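Local coordinates for protein mitochondrial ubiquitin ligase activator of NFKB 1 (PDB 6M2D) that acts as an E3 ubiquitin-protein ligase through its zinc-binding RING domain, passing ubiquitin from an E2 conjugating enzyme to substrate lysines, at residues F14-F19 and S27-Y32. Sequence-based numbering, arbitrary orientation.
Sequences FKSCVF and SCTECY. With ZN (zinc ion), chain G.
Ser-16 and Cys-17 both direct their backbone N-H groups at one acceptor, Ser-27 O, where the chain enters strand 17-20 of this RING finger. The bond from Ser-16 N to Ser-27 O is 3.0 Å long and nearly straight (169°); Cys-17 N adds a weak second bond at 3.2 Å. A water molecule continues the link, donating to Cys-17 O and accepting from Ser-27 N, and it sits over the centre of one face of the Phe-19 ring. Beyond this join, Cys-28 is the N-cap of helix 29-34, its SG accepting from Cys-31 N while also binding zinc at 2.4 Å. Cys-31 SG is the second ligand from this segment, and Cys-7 and Cys-10 complete the site.

Among the side chains, Cys-17 lays SG against Thr-29 CA (3.7 Å) at the first turn of the helix. Phe-19 reaches Ser-27 CB with CZ at 3.6 Å, and Phe-19 CE1 meets Tyr-32 CD1, the two ring planes inclined at 49°. Ser-27 OG lies anti to its own backbone nitrogen (chi1 165°), a setting from which it donates to Cys-28 O at 2.6 Å, approaching a lone pair within the carbonyl plane. That oxygen also takes the helical bond from Tyr-32 N. Val-51 of strand 50-53, the antiparallel partner of strand 17-20, touches Cys-17, Phe-19 and Tyr-32.

The chemistry implies a division of labour: backbone bonds and a water tie the strand to the zinc-ligand segment, while Cys-28 couples metal binding to helix capping and the aromatic pair joins sheet to helix, within the zinc finger required for ligase activity.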
ATOM      1  N   PHE A  14       3.958   4.592   8.529  1.00 15.31           N
ATOM      2  CA  PHE A  14       4.121   3.146   8.551  1.00 16.06           C
ATOM      3  C   PHE A  14       3.163   2.496   7.564  1.00 14.96           C
ATOM      4  O   PHE A  14       2.080   3.020   7.283  1.00 16.51           O
ATOM      5  CB  PHE A  14       3.852   2.591   9.950  1.00 16.59           C
ATOM      6  CG  PHE A  14       4.787   3.110  11.009  1.00 16.52           C
ATOM      7  CD1 PHE A  14       6.164   3.076  10.823  1.00 18.06           C
ATOM      8  CD2 PHE A  14       4.285   3.621  12.196  1.00 15.30           C
ATOM      9  CE1 PHE A  14       7.028   3.539  11.806  1.00 15.49           C
ATOM     10  CE2 PHE A  14       5.142   4.085  13.193  1.00 19.19           C
ATOM     11  CZ  PHE A  14       6.520   4.042  12.992  1.00 17.80           C
ATOM     12  N   LYS A  15       3.578   1.348   7.035  1.00 15.12           N
ATOM     13  CA  LYS A  15       2.703   0.544   6.194  1.00 15.19           C
ATOM     14  C   LYS A  15       1.448   0.143   6.962  1.00 17.03           C
ATOM     15  O   LYS A  15       1.505  -0.227   8.135  1.00 17.13           O
ATOM     16  CB  LYS A  15       3.443  -0.700   5.704  1.00 17.05           C
ATOM     17  CG  LYS A  15       4.760  -0.417   4.973  1.00 15.97           C
ATOM     18  CD  LYS A  15       5.498  -1.714   4.673  1.00 18.31           C
ATOM     19  CE  LYS A  15       6.797  -1.460   3.913  1.00 22.72           C
ATOM     20  NZ  LYS A  15       7.435  -2.714   3.430  1.00 25.42           N
ATOM     21  N   SER A  16       0.310   0.213   6.295  1.00 15.17           N
ATOM     22  CA  SER A  16      -0.950   0.004   6.993  1.00 14.00           C
ATOM     23  C   SER A  16      -2.014  -0.658   6.131  1.00 18.26           C
ATOM     24  O   SER A  16      -3.101  -0.937   6.644  1.00 16.76           O
ATOM     25  CB  SER A  16      -1.462   1.351   7.546  1.00 14.35           C
ATOM     26  OG  SER A  16      -2.075   2.139   6.533  1.00 16.97           O
ATOM     27  N   CYS A  17      -1.727  -0.959   4.863  1.00 15.80           N
ATOM     28  CA  CYS A  17      -2.695  -1.479   3.910  1.00 16.07           C
ATOM     29  C   CYS A  17      -2.213  -2.804   3.337  1.00 17.41           C
ATOM     30  O   CYS A  17      -1.011  -3.017   3.139  1.00 18.62           O
ATOM     31  CB  CYS A  17      -2.904  -0.496   2.745  1.00 16.66           C
ATOM     32  SG  CYS A  17      -3.512   1.129   3.203  1.00 18.66           S
ATOM     33  N   VAL A  18      -3.161  -3.695   3.066  1.00 15.54           N
ATOM     34  CA  VAL A  18      -2.936  -4.866   2.225  1.00 16.90           C
ATOM     35  C   VAL A  18      -3.639  -4.622   0.899  1.00 18.88           C
ATOM     36  O   VAL A  18      -4.833  -4.302   0.872  1.00 15.90           O
ATOM     37  CB  VAL A  18      -3.454  -6.162   2.875  1.00 17.91           C
ATOM     38  CG1 VAL A  18      -3.068  -7.368   2.011  1.00 21.79           C
ATOM     39  CG2 VAL A  18      -2.921  -6.310   4.295  1.00 16.39           C
ATOM     40  N   PHE A  19      -2.906  -4.781  -0.199  1.00 19.14           N
ATOM     41  CA  PHE A  19      -3.467  -4.608  -1.530  1.00 20.54           C
ATOM     42  C   PHE A  19      -3.909  -5.968  -2.063  1.00 22.73           C
ATOM     43  O   PHE A  19      -3.158  -6.943  -1.991  1.00 23.68           O
ATOM     44  CB  PHE A  19      -2.443  -3.966  -2.475  1.00 20.46           C
ATOM     45  CG  PHE A  19      -2.172  -2.508  -2.190  1.00 18.85           C
ATOM     46  CD1 PHE A  19      -3.090  -1.735  -1.505  1.00 17.25           C
ATOM     47  CD2 PHE A  19      -0.996  -1.917  -2.616  1.00 17.50           C
ATOM     48  CE1 PHE A  19      -2.842  -0.397  -1.240  1.00 19.10           C
ATOM     49  CE2 PHE A  19      -0.740  -0.580  -2.355  1.00 14.69           C
ATOM     50  CZ  PHE A  19      -1.664   0.183  -1.665  1.00 15.59           C
ATOM     51  N   SER A  27       2.087   0.205   1.660  1.00 17.45           N
ATOM     52  CA  SER A  27       1.679   1.600   1.605  1.00 14.78           C
ATOM     53  C   SER A  27       0.863   1.990   2.831  1.00 15.68           C
ATOM     54  O   SER A  27       0.184   1.158   3.438  1.00 15.62           O
ATOM     55  CB  SER A  27       0.865   1.877   0.322  1.00 15.00           C
ATOM     56  OG  SER A  27       0.167   3.108   0.409  1.00 16.42           O
ATOM     57  N   CYS A  28       0.940   3.273   3.192  1.00 12.36           N
ATOM     58  CA  CYS A  28       0.001   3.837   4.146  1.00 15.53           C
ATOM     59  C   CYS A  28      -1.298   4.183   3.431  1.00 15.83           C
ATOM     60  O   CYS A  28      -1.393   4.125   2.202  1.00 18.05           O
ATOM     61  CB  CYS A  28       0.580   5.079   4.813  1.00 15.61           C
ATOM     62  SG  CYS A  28       0.704   6.523   3.718  1.00 17.72           S
ATOM     63  N   THR A  29      -2.312   4.573   4.211  1.00 17.02           N
ATOM     64  CA  THR A  29      -3.626   4.803   3.616  1.00 13.88           C
ATOM     65  C   THR A  29      -3.653   6.082   2.782  1.00 19.62           C
ATOM     66  O   THR A  29      -4.299   6.127   1.729  1.00 18.27           O
ATOM     67  CB  THR A  29      -4.709   4.853   4.696  1.00 20.42           C
ATOM     68  OG1 THR A  29      -4.508   3.786   5.629  1.00 17.36           O
ATOM     69  CG2 THR A  29      -6.081   4.691   4.057  1.00 21.91           C
ATOM     70  N   GLU A  30      -2.962   7.133   3.236  1.00 21.28           N
ATOM     71  CA  GLU A  30      -2.974   8.393   2.496  1.00 24.29           C
ATOM     72  C   GLU A  30      -2.345   8.230   1.120  1.00 22.12           C
ATOM     73  O   GLU A  30      -2.851   8.764   0.127  1.00 25.41           O
ATOM     74  CB  GLU A  30      -2.252   9.481   3.295  1.00 25.08           C
ATOM     75  CG  GLU A  30      -3.190  10.417   4.049  1.00 37.84           C
ATOM     76  CD  GLU A  30      -2.453  11.545   4.757  1.00 43.04           C
ATOM     77  OE1 GLU A  30      -1.297  11.836   4.373  1.00 39.10           O
ATOM     78  OE2 GLU A  30      -3.028  12.125   5.707  1.00 43.79           O
ATOM     79  N   CYS A  31      -1.260   7.466   1.037  1.00 18.00           N
ATOM     80  CA  CYS A  31      -0.595   7.291  -0.248  1.00 17.56           C
ATOM     81  C   CYS A  31      -1.455   6.474  -1.203  1.00 20.85           C
ATOM     82  O   CYS A  31      -1.473   6.741  -2.412  1.00 22.53           O
ATOM     83  CB  CYS A  31       0.765   6.641  -0.036  1.00 19.73           C
ATOM     84  SG  CYS A  31       1.987   7.848   0.514  1.00 17.66           S
ATOM     85  N   TYR A  32      -2.178   5.474  -0.685  1.00 18.54           N
ATOM     86  CA  TYR A  32      -3.094   4.722  -1.534  1.00 20.28           C
ATOM     87  C   TYR A  32      -4.122   5.650  -2.170  1.00 19.07           C
ATOM     88  O   TYR A  32      -4.362   5.598  -3.381  1.00 21.74           O
ATOM     89  CB  TYR A  32      -3.805   3.628  -0.740  1.00 16.43           C
ATOM     90  CG  TYR A  32      -4.982   3.133  -1.535  1.00 20.93           C
ATOM     91  CD1 TYR A  32      -4.781   2.368  -2.679  1.00 19.62           C
ATOM     92  CD2 TYR A  32      -6.287   3.478  -1.191  1.00 21.54           C
ATOM     93  CE1 TYR A  32      -5.838   1.935  -3.441  1.00 21.10           C
ATOM     94  CE2 TYR A  32      -7.362   3.045  -1.948  1.00 23.63           C
ATOM     95  CZ  TYR A  32      -7.129   2.272  -3.072  1.00 26.23           C
ATOM     96  OH  TYR A  32      -8.184   1.829  -3.834  1.00 28.78           O
TER
HETATM   97 ZN    ZN G 401       2.667   6.765   2.421  1.00 25.40          ZN
HETATM   98  O   HOH W   1      -0.104  -1.785   0.941  1.00 15.84           O